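Local coordinates for protein endoglucanase (Clostridium thermocellum, PDB 2YIK) that probably hydrolyses cellulose, cleaving its beta-1,4-glucosidic bonds as a catalytic domain of glycoside hydrolase family 9, at residues A[362-366]-A[405-410]; A[136-140]-A[327-331]; A[314-318]-A[394-399]. All coordinates share one frame; numbering follows the deposited sequence.

Interaction 1: A[362-366]-A[405-410]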
loop_
_atom_site.group_PDB
_atom_site.type_symbol
_atom_site.label_atom_id
_atom_site.label_comp_id
_atom_site.label_asym_id
_atom_site.label_seq_id
_atom_site.Cartn_x
_atom_site.Cartn_y
_atom_site.Cartn_z
ATOM N N TRP A 362 4.910 -21.330 -7.094
ATOM C CA TRP A 362 5.653 -20.852 -5.922
ATOM C C TRP A 362 7.157 -20.683 -6.188
ATOM O O TRP A 362 7.848 -19.993 -5.434
ATOM C CB TRP A 362 5.486 -21.805 -4.733
ATOM C CG TRP A 362 4.244 -21.593 -3.922
ATOM C CD1 TRP A 362 3.250 -22.503 -3.703
ATOM C CD2 TRP A 362 3.868 -20.408 -3.200
ATOM N NE1 TRP A 362 2.281 -21.961 -2.893
ATOM C CE2 TRP A 362 2.632 -20.672 -2.570
ATOM C CE3 TRP A 362 4.450 -19.140 -3.031
ATOM C CZ2 TRP A 362 1.968 -19.732 -1.777
ATOM C CZ3 TRP A 362 3.790 -18.195 -2.240
ATOM C CH2 TRP A 362 2.560 -18.500 -1.626
ATOM N N LYS A 363 7.662 -21.306 -7.252
ATOM C CA LYS A 363 9.088 -21.249 -7.568
ATOM C C LYS A 363 9.655 -19.837 -7.718
ATOM O O LYS A 363 10.733 -19.546 -7.200
ATOM C CB LYS A 363 9.389 -22.092 -8.820
ATOM C CG LYS A 363 10.867 -22.232 -9.157
ATOM C CD LYS A 363 11.674 -22.696 -7.952
ATOM C CE LYS A 363 13.115 -23.044 -8.327
ATOM N NZ LYS A 363 13.842 -23.569 -7.134
ATOM N N PRO A 364 8.945 -18.936 -8.417
ATOM C CA PRO A 364 9.512 -17.589 -8.541
ATOM C C PRO A 364 9.728 -16.902 -7.191
ATOM O O PRO A 364 10.668 -16.120 -7.025
ATOM C CB PRO A 364 8.484 -16.862 -9.401
ATOM C CG PRO A 364 7.950 -17.961 -10.270
ATOM C CD PRO A 364 7.754 -19.081 -9.271
ATOM N N ILE A 365 8.855 -17.193 -6.230
ATOM C CA ILE A 365 8.968 -16.598 -4.908
ATOM C C ILE A 365 10.013 -17.336 -4.075
ATOM O O ILE A 365 10.652 -16.746 -3.205
ATOM C CB ILE A 365 7.587 -16.580 -4.195
ATOM C CG1 ILE A 365 6.755 -15.396 -4.715
ATOM C CG2 ILE A 365 7.761 -16.524 -2.680
ATOM C CD1 ILE A 365 7.385 -14.035 -4.442
ATOM N N GLN A 366 10.201 -18.624 -4.347
ATOM C CA GLN A 366 11.209 -19.377 -3.617
ATOM C C GLN A 366 12.566 -18.813 -4.045
ATOM O O GLN A 366 13.487 -18.693 -3.234
ATOM C CB GLN A 366 11.129 -20.873 -3.937
ATOM C CG GLN A 366 12.130 -21.706 -3.144
ATOM C CD GLN A 366 12.139 -23.178 -3.533
ATOM O OE1 GLN A 366 13.015 -23.933 -3.114
ATOM N NE2 GLN A 366 11.165 -23.589 -4.333
ATOM N N VAL A 405 4.471 -15.144 4.355
ATOM C CA VAL A 405 3.342 -15.653 3.586
ATOM C C VAL A 405 3.713 -17.019 2.981
ATOM O O VAL A 405 2.896 -17.942 2.944
ATOM C CB VAL A 405 2.946 -14.661 2.457
ATOM C CG1 VAL A 405 2.055 -15.354 1.426
ATOM C CG2 VAL A 405 2.219 -13.465 3.061
ATOM N N TYR A 406 4.955 -17.148 2.521
ATOM C CA TYR A 406 5.413 -18.406 1.935
ATOM C C TYR A 406 5.364 -19.521 2.979
ATOM O O TYR A 406 4.871 -20.620 2.703
ATOM C CB TYR A 406 6.847 -18.278 1.412
ATOM C CG TYR A 406 7.360 -19.528 0.728
ATOM C CD1 TYR A 406 7.916 -20.575 1.465
ATOM C CD2 TYR A 406 7.279 -19.671 -0.655
ATOM C CE1 TYR A 406 8.376 -21.730 0.841
ATOM C CE2 TYR A 406 7.739 -20.818 -1.291
ATOM C CZ TYR A 406 8.288 -21.843 -0.539
ATOM O OH TYR A 406 8.773 -22.971 -1.162
ATOM N N ASP A 407 5.872 -19.240 4.176
ATOM C CA ASP A 407 5.872 -20.248 5.228
ATOM C C ASP A 407 4.461 -20.608 5.662
ATOM O O ASP A 407 4.181 -21.773 5.962
ATOM C CB ASP A 407 6.698 -19.784 6.438
ATOM C CG ASP A 407 8.203 -19.925 6.206
ATOM O OD1 ASP A 407 8.591 -20.419 5.126
ATOM O OD2 ASP A 407 8.995 -19.548 7.098
ATOM N N LYS A 408 3.571 -19.619 5.690
ATOM C CA LYS A 408 2.201 -19.892 6.082
ATOM C C LYS A 408 1.603 -20.922 5.132
ATOM O O LYS A 408 0.933 -21.865 5.560
ATOM C CB LYS A 408 1.341 -18.630 6.040
ATOM C CG LYS A 408 -0.137 -18.928 6.276
ATOM C CD LYS A 408 -1.031 -17.732 5.985
ATOM C CE LYS A 408 -2.503 -18.161 5.930
ATOM N NZ LYS A 408 -3.405 -17.065 5.476
ATOM N N HIS A 409 1.876 -20.754 3.843
ATOM C CA HIS A 409 1.329 -21.648 2.841
ATOM C C HIS A 409 2.115 -22.918 2.564
ATOM O O HIS A 409 1.806 -23.659 1.627
ATOM C CB HIS A 409 1.086 -20.852 1.565
ATOM C CG HIS A 409 0.041 -19.799 1.731
ATOM N ND1 HIS A 409 -1.308 -20.094 1.780
ATOM C CD2 HIS A 409 0.136 -18.467 1.953
ATOM C CE1 HIS A 409 -1.989 -18.995 2.028
ATOM N NE2 HIS A 409 -1.136 -17.989 2.138
ATOM N N HIS A 410 3.120 -23.174 3.391
ATOM C CA HIS A 410 3.922 -24.378 3.263
ATOM C C HIS A 410 4.042 -25.055 4.624
ATOM O O HIS A 410 5.130 -25.164 5.184
ATOM C CB HIS A 410 5.315 -24.062 2.695
ATOM C CG HIS A 410 5.300 -23.695 1.244
ATOM N ND1 HIS A 410 4.916 -22.446 0.793
ATOM C CD2 HIS A 410 5.530 -24.431 0.130
ATOM C CE1 HIS A 410 4.907 -22.434 -0.524
ATOM N NE2 HIS A 410 5.277 -23.632 -0.955
#

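Interaction 2: A[136-140]-A[327-331]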
loop_
_atom_site.group_PDB
_atom_site.type_symbol
_atom_site.label_atom_id
_atom_site.label_comp_id
_atom_site.label_asym_id
_atom_site.label_seq_id
_atom_site.Cartn_x
_atom_site.Cartn_y
_atom_site.Cartn_z
ATOM N N TRP A 136 -3.680 -7.053 2.075
ATOM C CA TRP A 136 -3.001 -8.314 1.733
ATOM C C TRP A 136 -2.553 -8.944 3.059
ATOM O O TRP A 136 -2.826 -10.117 3.322
ATOM C CB TRP A 136 -1.850 -7.893 0.788
ATOM C CG TRP A 136 -0.574 -8.689 0.405
ATOM C CD1 TRP A 136 0.593 -8.106 -0.044
ATOM C CD2 TRP A 136 -0.368 -10.107 0.265
ATOM N NE1 TRP A 136 1.490 -9.045 -0.448
ATOM C CE2 TRP A 136 0.945 -10.278 -0.267
ATOM C CE3 TRP A 136 -1.139 -11.233 0.541
ATOM C CZ2 TRP A 136 1.482 -11.529 -0.537
ATOM C CZ3 TRP A 136 -0.597 -12.473 0.271
ATOM C CH2 TRP A 136 0.708 -12.613 -0.256
ATOM N N GLY A 137 -1.915 -8.149 3.914
ATOM C CA GLY A 137 -1.468 -8.663 5.199
ATOM C C GLY A 137 -2.611 -9.049 6.134
ATOM O O GLY A 137 -2.545 -10.071 6.824
ATOM N N TYR A 138 -3.656 -8.224 6.168
ATOM C CA TYR A 138 -4.816 -8.486 7.020
ATOM C C TYR A 138 -5.510 -9.762 6.540
ATOM O O TYR A 138 -5.957 -10.577 7.340
ATOM C CB TYR A 138 -5.780 -7.290 6.974
ATOM C CG TYR A 138 -6.947 -7.385 7.932
ATOM C CD1 TYR A 138 -6.740 -7.586 9.302
ATOM C CD2 TYR A 138 -8.258 -7.278 7.473
ATOM C CE1 TYR A 138 -7.816 -7.683 10.189
ATOM C CE2 TYR A 138 -9.341 -7.376 8.353
ATOM C CZ TYR A 138 -9.113 -7.582 9.708
ATOM O OH TYR A 138 -10.173 -7.732 10.575
ATOM N N TYR A 139 -5.584 -9.939 5.227
ATOM C CA TYR A 139 -6.202 -11.130 4.657
ATOM C C TYR A 139 -5.435 -12.396 5.047
ATOM O O TYR A 139 -6.039 -13.403 5.414
ATOM C CB TYR A 139 -6.258 -11.010 3.130
ATOM C CG TYR A 139 -6.625 -12.294 2.405
ATOM C CD1 TYR A 139 -7.922 -12.817 2.455
ATOM C CD2 TYR A 139 -5.665 -12.992 1.681
ATOM C CE1 TYR A 139 -8.247 -14.019 1.790
ATOM C CE2 TYR A 139 -5.972 -14.184 1.025
ATOM C CZ TYR A 139 -7.258 -14.693 1.080
ATOM O OH TYR A 139 -7.523 -15.884 0.423
ATOM N N GLU A 140 -4.106 -12.339 4.969
ATOM C CA GLU A 140 -3.264 -13.484 5.298
ATOM C C GLU A 140 -3.198 -13.802 6.783
ATOM O O GLU A 140 -3.305 -14.963 7.174
ATOM C CB GLU A 140 -1.823 -13.265 4.815
ATOM C CG GLU A 140 -1.647 -13.146 3.321
ATOM C CD GLU A 140 -1.672 -14.483 2.601
ATOM O OE1 GLU A 140 -1.843 -15.531 3.252
ATOM O OE2 GLU A 140 -1.516 -14.488 1.370
ATOM N N CYS A 327 2.584 -14.541 -5.522
ATOM C CA CYS A 327 2.084 -15.180 -4.308
ATOM C C CYS A 327 0.601 -15.528 -4.435
ATOM O O CYS A 327 0.178 -16.627 -4.077
ATOM C CB CYS A 327 2.273 -14.262 -3.092
ATOM S SG CYS A 327 3.969 -14.088 -2.502
ATOM N N ILE A 328 -0.184 -14.592 -4.953
ATOM C CA ILE A 328 -1.611 -14.823 -5.085
ATOM C C ILE A 328 -1.916 -15.907 -6.116
ATOM O O ILE A 328 -2.762 -16.771 -5.875
ATOM C CB ILE A 328 -2.357 -13.514 -5.434
ATOM C CG1 ILE A 328 -2.004 -12.439 -4.399
ATOM C CG2 ILE A 328 -3.876 -13.759 -5.454
ATOM C CD1 ILE A 328 -2.260 -12.864 -2.980
ATOM N N LEU A 329 -1.226 -15.869 -7.253
ATOM C CA LEU A 329 -1.424 -16.879 -8.280
ATOM C C LEU A 329 -1.043 -18.252 -7.722
ATOM O O LEU A 329 -1.660 -19.258 -8.054
ATOM C CB LEU A 329 -0.590 -16.555 -9.528
ATOM C CG LEU A 329 -1.120 -15.394 -10.381
ATOM C CD1 LEU A 329 -0.180 -15.128 -11.548
ATOM C CD2 LEU A 329 -2.511 -15.737 -10.899
ATOM N N ALA A 330 -0.035 -18.293 -6.859
ATOM C CA ALA A 330 0.379 -19.560 -6.276
ATOM C C ALA A 330 -0.675 -20.062 -5.285
ATOM O O ALA A 330 -0.954 -21.262 -5.227
ATOM C CB ALA A 330 1.726 -19.409 -5.586
ATOM N N GLU A 331 -1.252 -19.151 -4.505
ATOM C CA GLU A 331 -2.282 -19.533 -3.544
ATOM C C GLU A 331 -3.517 -20.000 -4.310
ATOM O O GLU A 331 -4.207 -20.909 -3.879
ATOM C CB GLU A 331 -2.632 -18.355 -2.624
ATOM C CG GLU A 331 -1.473 -17.923 -1.737
ATOM C CD GLU A 331 -1.786 -16.730 -0.841
ATOM O OE1 GLU A 331 -2.972 -16.424 -0.602
ATOM O OE2 GLU A 331 -0.825 -16.097 -0.363
HETATM O O HOH W 1 -5.525 -17.442 -0.508
#

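Interaction 3: A[314-318]-A[394-399]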
loop_
_atom_site.group_PDB
_atom_site.type_symbol
_atom_site.label_atom_id
_atom_site.label_comp_id
_atom_site.label_asym_id
_atom_site.label_seq_id
_atom_site.Cartn_x
_atom_site.Cartn_y
_atom_site.Cartn_z
ATOM N N TRP A 314 13.155 -7.975 -8.235
ATOM C CA TRP A 314 12.998 -6.860 -7.306
ATOM C C TRP A 314 12.269 -7.385 -6.053
ATOM O O TRP A 314 12.372 -8.590 -5.757
ATOM C CB TRP A 314 12.166 -5.784 -8.059
ATOM C CG TRP A 314 12.479 -4.390 -7.642
ATOM C CD1 TRP A 314 11.612 -3.487 -7.107
ATOM C CD2 TRP A 314 13.759 -3.744 -7.677
ATOM N NE1 TRP A 314 12.265 -2.316 -6.804
ATOM C CE2 TRP A 314 13.585 -2.446 -7.147
ATOM C CE3 TRP A 314 15.034 -4.137 -8.113
ATOM C CZ2 TRP A 314 14.638 -1.541 -7.027
ATOM C CZ3 TRP A 314 16.087 -3.229 -7.993
ATOM C CH2 TRP A 314 15.880 -1.947 -7.460
ATOM N N ILE A 315 11.536 -6.545 -5.310
ATOM C CA ILE A 315 10.700 -7.051 -4.228
ATOM C C ILE A 315 9.345 -6.287 -4.292
ATOM O O ILE A 315 9.199 -5.360 -5.098
ATOM C CB ILE A 315 11.452 -7.153 -2.779
ATOM C CG1 ILE A 315 10.508 -7.870 -1.806
ATOM C CG2 ILE A 315 11.998 -5.843 -2.336
ATOM C CD1 ILE A 315 11.214 -9.117 -1.303
ATOM N N HIS A 316 8.345 -6.718 -3.536
ATOM C CA HIS A 316 7.043 -6.080 -3.605
ATOM C C HIS A 316 7.145 -4.591 -3.203
ATOM O O HIS A 316 7.663 -4.290 -2.139
ATOM C CB HIS A 316 6.093 -6.878 -2.692
ATOM C CG HIS A 316 4.663 -6.476 -2.779
ATOM N ND1 HIS A 316 3.823 -6.864 -3.797
ATOM C CD2 HIS A 316 3.879 -5.762 -1.911
ATOM C CE1 HIS A 316 2.597 -6.428 -3.565
ATOM N NE2 HIS A 316 2.617 -5.758 -2.422
ATOM N N CYS A 317 6.661 -3.666 -4.038
ATOM C CA CYS A 317 6.704 -2.228 -3.711
ATOM C C CYS A 317 5.739 -1.455 -4.609
ATOM O O CYS A 317 5.270 -1.995 -5.610
ATOM C CB CYS A 317 8.119 -1.667 -3.880
ATOM S SG CYS A 317 8.765 -1.793 -5.553
ATOM N N TRP A 318 5.460 -0.196 -4.282
ATOM C CA TRP A 318 4.517 0.579 -5.087
ATOM C C TRP A 318 4.795 0.579 -6.587
ATOM O O TRP A 318 3.868 0.663 -7.383
ATOM C CB TRP A 318 4.412 2.033 -4.587
ATOM C CG TRP A 318 5.635 2.885 -4.805
ATOM C CD1 TRP A 318 6.584 3.200 -3.883
ATOM C CD2 TRP A 318 6.017 3.550 -6.029
ATOM N NE1 TRP A 318 7.548 4.001 -4.452
ATOM C CE2 TRP A 318 7.247 4.203 -5.754
ATOM C CE3 TRP A 318 5.487 3.587 -7.316
ATOM C CZ2 TRP A 318 7.899 4.973 -6.739
ATOM C CZ3 TRP A 318 6.145 4.347 -8.285
ATOM C CH2 TRP A 318 7.358 5.002 -7.996
ATOM N N ARG A 394 11.562 -0.274 3.819
ATOM C CA ARG A 394 10.343 -0.531 3.078
ATOM C C ARG A 394 10.506 -1.788 2.219
ATOM O O ARG A 394 9.586 -2.601 2.109
ATOM C CB ARG A 394 10.014 0.708 2.236
ATOM C CG ARG A 394 9.041 0.508 1.099
ATOM C CD ARG A 394 9.799 0.321 -0.197
ATOM N NE ARG A 394 10.772 1.386 -0.409
ATOM C CZ ARG A 394 10.671 2.336 -1.334
ATOM N NH1 ARG A 394 9.629 2.375 -2.154
ATOM N NH2 ARG A 394 11.638 3.232 -1.460
ATOM N N TYR A 395 11.687 -1.957 1.628
ATOM C CA TYR A 395 11.970 -3.132 0.803
ATOM C C TYR A 395 12.181 -4.362 1.674
ATOM O O TYR A 395 11.673 -5.445 1.381
ATOM C CB TYR A 395 13.231 -2.914 -0.032
ATOM C CG TYR A 395 13.111 -1.830 -1.067
ATOM C CD1 TYR A 395 12.063 -1.834 -1.979
ATOM C CD2 TYR A 395 14.088 -0.838 -1.185
ATOM C CE1 TYR A 395 11.986 -0.882 -2.992
ATOM C CE2 TYR A 395 14.020 0.122 -2.198
ATOM C CZ TYR A 395 12.966 0.086 -3.098
ATOM O OH TYR A 395 12.891 1.002 -4.122
ATOM N N ASN A 396 12.949 -4.181 2.745
ATOM C CA ASN A 396 13.248 -5.269 3.657
ATOM C C ASN A 396 11.986 -5.874 4.270
ATOM O O ASN A 396 11.822 -7.090 4.271
ATOM C CB ASN A 396 14.186 -4.783 4.767
ATOM C CG ASN A 396 14.649 -5.912 5.678
ATOM O OD1 ASN A 396 13.904 -6.382 6.533
ATOM N ND2 ASN A 396 15.880 -6.357 5.485
ATOM N N THR A 397 11.098 -5.032 4.790
ATOM C CA THR A 397 9.872 -5.540 5.396
ATOM C C THR A 397 8.939 -6.191 4.367
ATOM O O THR A 397 8.154 -7.071 4.719
ATOM C CB THR A 397 9.125 -4.434 6.195
ATOM O OG1 THR A 397 8.893 -3.286 5.369
ATOM C CG2 THR A 397 9.948 -4.036 7.414
ATOM N N ALA A 398 9.044 -5.777 3.103
ATOM C CA ALA A 398 8.235 -6.372 2.041
ATOM C C ALA A 398 8.731 -7.800 1.834
ATOM O O ALA A 398 7.940 -8.719 1.613
ATOM C CB ALA A 398 8.375 -5.581 0.757
ATOM N N ALA A 399 10.046 -7.985 1.899
ATOM C CA ALA A 399 10.628 -9.315 1.752
ATOM C C ALA A 399 10.205 -10.153 2.955
ATOM O O ALA A 399 9.920 -11.342 2.824
ATOM C CB ALA A 399 12.154 -9.229 1.681
HETATM O O HOH W 2 11.268 0.633 -6.375
HETATM O O HOH W 3 8.054 -2.136 -0.514
HETATM O O HOH W 4 9.292 5.368 -2.778
#

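Interaction 1: A[362-366]-A[405-410]
Ile365 and Tyr406 mark the nearest approach of the two backbones, with their CA atoms 7.9 Å apart. The segment 362-366 leads into helix 363-373, whereas 405-410 carries the end of helix 392-408, and His409 is the first residue beyond that helix to leave helical geometry. The gap is bridged by side chains, chiefly the indole of Trp362, which enters an aromatic cluster made by Tyr406, His409 and His410.

His410 presses the edge of its imidazole against one face of the indole, with CE1 3.5 Å from Trp362 CD2 and the two planes 69° apart. The imidazole is held in this pose by its own chain: His410 ND1 donates to Tyr406 O over 2.6 Å, nearly in the plane of the imidazole. The same histidine lays a face over the phenol, Tyr406 CZ standing 3.4 Å above the centre of the His410 ring. Tyr406 in turn makes an offset edge-to-face pair with the six-membered ring of Trp362, its CD2 lying 3.7 Å from Trp362 CE3. With CG anti to its backbone N (chi1 -177°), Tyr406 carries its ring far enough to reach Ile365 as well, where CD2 meets CG2 at 3.8 Å.

The cluster joins the start of one helix to the end of another, within what is expected to be the (alpha/alpha)6 barrel of family 9 glycoside hydrolases. Helix 322-336 supplies the next layer, as Ala330 lies against the indole face opposite His410 and Asp334 OD2 accepts a hydrogen bond from Trp362 NE1. At the far end of the indole, Trp362 CZ2 rests 3.6 Å from His409 CB. The rings of these two residues are inclined by 27° but slid so far apart that they hardly overlap, while His409 NE2 is engaged by Glu140.

Interaction 2: A[136-140]-A[327-331]
Glu140, which meets Glu331 carboxylate to carboxylate, has its OE1 gripped from two sources, by a salt bridge from Lys408 NZ and a hydrogen bond with His409 NE2. The bend of its chain at chi2 (-79°) brings the carboxylate round to Glu331, whose side chain comes straight from the opposite direction. In the model Glu140 OE2 lies 2.5 Å from Glu331 OE2, but it also overlaps the indole of Trp136, so the exact place of this oxygen is doubtful. If the closeness is real, one of the two acids is probably protonated.

The other oxygen of Glu331 has a clearer partner. Water 1 donates a hydrogen bond to Glu331 OE1 over 2.8 Å and is also bonded to Tyr139 OH at 2.7 Å, tying the phenol to the acid. The water sits at the edge of the Tyr139 ring, whose plane is nearly that of the Glu331 carboxylate.

Glu331 OE2 comes to the edge of the Trp136 indole, in its plane, 3.7 Å from CZ3; the rest of the contact is apolar. CG of Trp136 is anti to its backbone N (chi1 162°), and the indole is extended across the gap toward helix 322-336. Ile328 CD1 lies over one face of the indole in a CH-pi contact, 4.1 Å from the centroid of the six-membered ring. Cys327 meets the outer end of that ring, with CB 3.6 Å from Trp136 CH2 and its sulfur at the ring edge. Around them, Trp284 and His316 make edge-to-face pairs with Trp136, and Val405 fills in from helix 392-408.

The two short helical segments run in nearly the same direction, 28° apart, with axes 13.7 Å from each other, so long side chains must span the space. Near-parallel helices brought together from distant parts of the chain fit the (alpha/alpha)6 barrel expected of a family 9 glycoside hydrolase.

Interaction 3: A[314-318]-A[394-399]
Trp314 and Tyr395, like two further pairs of this contact, are joined through a single water, so the polar link between the loop 314-318 and helix 392-408 is made by three solvent molecules. Water 2 accepts from Trp314 NE1 at 3.1 Å and is hydrogen-bonded to Tyr395 OH at 2.8 Å. Water 3 serves the backbone, donating to His316 O over 2.7 Å and also to Arg394 O. Water 4 takes the N-H of Trp318 NE1 over 2.8 Å, in the plane of the indole, and a weaker one from Arg394 NH1. The shared acceptor accounts for two donors lying side by side, with Trp318 NE1 3.5 Å from Arg394 NH1 at the edge of the guanidinium.

Bends at chi2 and chi3 fold the Arg394 chain back so that its guanidinium lies over the face of the neighbouring Tyr395 ring, 3.6 Å from NE to the ring plane. Its other donors are engaged by backbone carbonyls, NH2 by Trp390 O and NE by Gly391 O, which should fix the group firmly. The edge of the same Tyr395 ring receives Cys317 CB, 4.0 Å from CE1, and Trp314 crosses it at a slant.

Apolar contact is carried by Ile315, whose branches meet different residues of the helix. Its CG2 branch packs on Tyr395 CB at 3.9 Å, and CG1 meets the methyl of Ala398. CD1 is placed implausibly close to Ala399, so that detail is doubtful. The loop backbone comes close here, His316 O lying against Ala398 CB.

Helix 363-373 lies beside this seam, its Trp372 touching Ile315, Tyr395 and Ala399. Helix 499-516 packs on Trp318, Arg394 and Ala398, and His316 reaches helix 124-140, where its NE2 is hydrogen-bonded to Thr133 OG1.

Overall arrangement
Interactions 2 and 3 are buried, whereas interaction 1 is partly buried and farther from the centre of the chain. Helix 392-408 serves both interaction 1, at its C-terminal end, and interaction 3, in its first half, yet these two do not touch. Interaction 2 meets both, interaction 1 through Glu140 and Ala330 and interaction 3 through Trp136. Their chemistry differs accordingly. Ring edges and faces dominate at the helix ends of interaction 1, acidic side chains and a bridging water lie at the rim of an indole in interaction 2, and bridging waters join loop to helix in interaction 3.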